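Local coordinates for DUF2790 domain-containing protein (Pseudomonas aeruginosa, PDB 4F98) that is of unknown function but belongs to the DUF2790 family and is probably made with a signal peptide, here a small antiparallel sheet protein found as a two-chain assembly, at residues Leu29-Asn34 with Val41-Val46. Numbering follows the deposited sequence.
Sequences LHRTDN and VPVTVV
The imidazole of His-30 has the backbone N of Val-46 at its edge, near the ring plane, while the carbonyl O of Thr-44 approaches obliquely, 3.6 Å from ND1. The CB of His-30, and not the ring, packs on CB of Val-46, 4.0 Å away. On the other side of the sheet, NH1 of the Arg-31 guanidinium meets CG2 of Val-43 obliquely. Close to the guanidinium plane, Arg-31 NH1 also donates to Thr-32 O at 2.8 Å. A chain bent at chi2 and chi3 curls the group back there; Glu-61 forms a salt bridge with NH2, and the backbone O of Trp-62 and of Gly-63 of the second subunit accept from NH2 and NE. Strands 27-31 and 40-48 form a beta hairpin with a classic beta bulge, Leu-29 and His-30 both facing Val-46: the N of each donates to Val-46 O. Beyond strand 27-31 the contact goes on through Thr-32 and Asn-34, by backbone and side chain. OG1 of Thr-32, placed beside its own backbone N (chi1 -52°), receives an almost straight bond from Thr-44 N (2.9 Å, 173°), and Thr-32 N donates to Thr-44 O. The amide of Asn-34 lies alongside CG2 of Val-41; its ND2 reaches Pro-42 O at 3.0 Å, tilted from the carbonyl plane, and also bonds to Glu-61. A water donating to both Asn-34 OD1 and Pro-42 O, each at 2.7 Å, gives the amide a second link to this carbonyl.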
ATOM      1  N   LEU A  29       7.975   9.689  -8.207  1.00 10.12           N
ATOM      2  CA  LEU A  29       8.377   9.540  -9.615  1.00 11.09           C
ATOM      3  C   LEU A  29       8.093   8.176 -10.204  1.00 10.64           C
ATOM      4  O   LEU A  29       7.896   8.057 -11.412  1.00 13.07           O
ATOM      5  CB  LEU A  29       9.857   9.869  -9.770  1.00 11.61           C
ATOM      6  CG  LEU A  29      10.321  11.269  -9.304  1.00 15.38           C
ATOM      7  CD1 LEU A  29      11.746  11.483  -9.759  1.00 19.42           C
ATOM      8  CD2 LEU A  29       9.412  12.381  -9.766  1.00 19.75           C
ATOM      9  N   HIS A  30       8.074   7.142  -9.370  1.00 10.70           N
ATOM     10  CA  HIS A  30       7.794   5.789  -9.813  1.00 10.46           C
ATOM     11  C   HIS A  30       7.118   5.039  -8.694  1.00  9.04           C
ATOM     12  O   HIS A  30       7.488   5.182  -7.534  1.00  9.53           O
ATOM     13  CB  HIS A  30       9.090   5.034 -10.167  1.00 11.52           C
ATOM     14  CG  HIS A  30       8.866   3.579 -10.432  1.00 11.91           C
ATOM     15  ND1 HIS A  30       9.163   2.603  -9.515  1.00 15.66           N
ATOM     16  CD2 HIS A  30       8.292   2.945 -11.479  1.00 11.31           C
ATOM     17  CE1 HIS A  30       8.799   1.429  -9.994  1.00 12.59           C
ATOM     18  NE2 HIS A  30       8.272   1.606 -11.191  1.00 17.37           N
ATOM     19  N   ARG A  31       6.135   4.226  -9.047  1.00  9.48           N
ATOM     20  CA  ARG A  31       5.612   3.214  -8.136  1.00  9.21           C
ATOM     21  C   ARG A  31       5.154   2.022  -8.950  1.00  7.95           C
ATOM     22  O   ARG A  31       4.592   2.173 -10.033  1.00  9.69           O
ATOM     23  CB  ARG A  31       4.506   3.801  -7.241  1.00  8.97           C
ATOM     24  CG  ARG A  31       3.227   4.281  -7.940  1.00  8.59           C
ATOM     25  CD  ARG A  31       2.126   3.288  -7.815  1.00  9.10           C
ATOM     26  NE  ARG A  31       1.601   3.181  -6.448  1.00  9.64           N
ATOM     27  CZ  ARG A  31       1.575   2.094  -5.668  1.00  9.68           C
ATOM     28  NH1 ARG A  31       2.012   0.907  -6.085  1.00  9.96           N
ATOM     29  NH2 ARG A  31       1.058   2.192  -4.448  1.00 11.06           N
ATOM     30  N   THR A  32       5.408   0.818  -8.452  1.00  8.82           N
ATOM     31  CA  THR A  32       5.003  -0.427  -9.108  1.00  9.21           C
ATOM     32  C   THR A  32       3.514  -0.391  -9.445  1.00  9.30           C
ATOM     33  O   THR A  32       2.702   0.034  -8.629  1.00  9.66           O
ATOM     34  CB  THR A  32       5.255  -1.626  -8.185  1.00  9.90           C
ATOM     35  OG1 THR A  32       6.620  -1.555  -7.734  1.00 10.26           O
ATOM     36  CG2 THR A  32       4.959  -2.949  -8.913  1.00 11.10           C
ATOM     37  N   ASP A  33       3.156  -0.823 -10.643  1.00  9.34           N
ATOM     38  CA  ASP A  33       1.731  -0.925 -10.976  0.50 10.55           C
ATOM     39  C   ASP A  33       1.224  -2.269 -10.423  1.00 10.91           C
ATOM     40  O   ASP A  33       1.423  -3.341 -11.011  1.00 12.54           O
ATOM     41  CB  ASP A  33       1.419  -0.755 -12.470  0.50 11.44           C
ATOM     42  CG  ASP A  33      -0.078  -0.490 -12.726  0.50 12.15           C
ATOM     43  OD1 ASP A  33      -0.889  -0.664 -11.785  0.50 12.04           O
ATOM     44  OD2 ASP A  33      -0.465  -0.135 -13.866  0.50 13.11           O
ATOM     45  N   ASN A  34       0.551  -2.174  -9.279  1.00 10.33           N
ATOM     46  CA  ASN A  34      -0.062  -3.329  -8.610  1.00  9.52           C
ATOM     47  C   ASN A  34      -1.587  -3.318  -8.712  1.00  9.45           C
ATOM     48  O   ASN A  34      -2.267  -4.027  -7.976  1.00 10.29           O
ATOM     49  CB  ASN A  34       0.406  -3.416  -7.147  1.00  9.27           C
ATOM     50  CG  ASN A  34       1.816  -3.920  -7.018  1.00  9.59           C
ATOM     51  OD1 ASN A  34       2.218  -4.812  -7.771  1.00 10.41           O
ATOM     52  ND2 ASN A  34       2.560  -3.385  -6.056  1.00  9.00           N
ATOM     53  N   VAL A  41       1.649  -7.757  -1.737  1.00  9.07           N
ATOM     54  CA  VAL A  41       2.564  -7.839  -2.866  1.00  9.59           C
ATOM     55  C   VAL A  41       3.707  -6.848  -2.664  1.00  8.25           C
ATOM     56  O   VAL A  41       3.557  -5.865  -1.949  1.00  9.54           O
ATOM     57  CB  VAL A  41       1.819  -7.566  -4.218  1.00  9.77           C
ATOM     58  CG1 VAL A  41       0.754  -8.648  -4.525  1.00 11.58           C
ATOM     59  CG2 VAL A  41       1.221  -6.153  -4.255  1.00 10.39           C
ATOM     60  N   PRO A  42       4.853  -7.077  -3.326  1.00  9.08           N
ATOM     61  CA  PRO A  42       5.932  -6.105  -3.252  1.00  9.03           C
ATOM     62  C   PRO A  42       5.664  -4.856  -4.074  1.00  8.04           C
ATOM     63  O   PRO A  42       4.939  -4.873  -5.075  1.00  9.25           O
ATOM     64  CB  PRO A  42       7.155  -6.871  -3.794  1.00 10.34           C
ATOM     65  CG  PRO A  42       6.581  -7.865  -4.674  1.00 13.42           C
ATOM     66  CD  PRO A  42       5.270  -8.285  -4.060  1.00 10.26           C
ATOM     67  N   VAL A  43       6.220  -3.758  -3.592  1.00  8.62           N
ATOM     68  CA  VAL A  43       6.138  -2.464  -4.253  1.00  8.80           C
ATOM     69  C   VAL A  43       7.464  -1.738  -4.102  1.00  8.76           C
ATOM     70  O   VAL A  43       8.095  -1.770  -3.038  1.00  9.74           O
ATOM     71  CB  VAL A  43       4.963  -1.611  -3.676  1.00  8.91           C
ATOM     72  CG1 VAL A  43       5.013  -1.505  -2.161  1.00  9.18           C
ATOM     73  CG2 VAL A  43       4.907  -0.228  -4.330  1.00 10.33           C
ATOM     74  N   THR A  44       7.878  -1.108  -5.197  1.00  8.87           N
ATOM     75  CA  THR A  44       9.024  -0.227  -5.219  1.00  8.32           C
ATOM     76  C   THR A  44       8.550   1.176  -5.532  1.00  8.31           C
ATOM     77  O   THR A  44       7.752   1.366  -6.450  1.00  9.44           O
ATOM     78  CB  THR A  44      10.034  -0.681  -6.257  1.00  9.96           C
ATOM     79  OG1 THR A  44      10.412  -2.024  -5.943  1.00 11.12           O
ATOM     80  CG2 THR A  44      11.267   0.223  -6.266  1.00 11.24           C
ATOM     81  N   VAL A  45       9.032   2.138  -4.769  1.00  8.58           N
ATOM     82  CA  VAL A  45       8.774   3.552  -4.961  1.00  8.90           C
ATOM     83  C   VAL A  45      10.087   4.300  -5.165  1.00  8.74           C
ATOM     84  O   VAL A  45      11.061   4.036  -4.469  1.00  9.74           O
ATOM     85  CB  VAL A  45       7.987   4.157  -3.774  1.00  8.40           C
ATOM     86  CG1 VAL A  45       7.940   5.698  -3.854  1.00 10.62           C
ATOM     87  CG2 VAL A  45       6.582   3.556  -3.711  1.00  9.70           C
ATOM     88  N   VAL A  46      10.123   5.199  -6.155  1.00  8.75           N
ATOM     89  CA  VAL A  46      11.154   6.224  -6.238  1.00  8.88           C
ATOM     90  C   VAL A  46      10.474   7.561  -6.005  1.00  8.84           C
ATOM     91  O   VAL A  46       9.516   7.898  -6.698  1.00  9.80           O
ATOM     92  CB  VAL A  46      11.923   6.212  -7.554  1.00  9.52           C
ATOM     93  CG1 VAL A  46      12.985   7.348  -7.592  1.00 10.76           C
ATOM     94  CG2 VAL A  46      12.530   4.819  -7.781  1.00 11.11           C
TER
HETATM   95  O   HOH W   1       4.139  -6.517  -7.081  1.00 12.03           O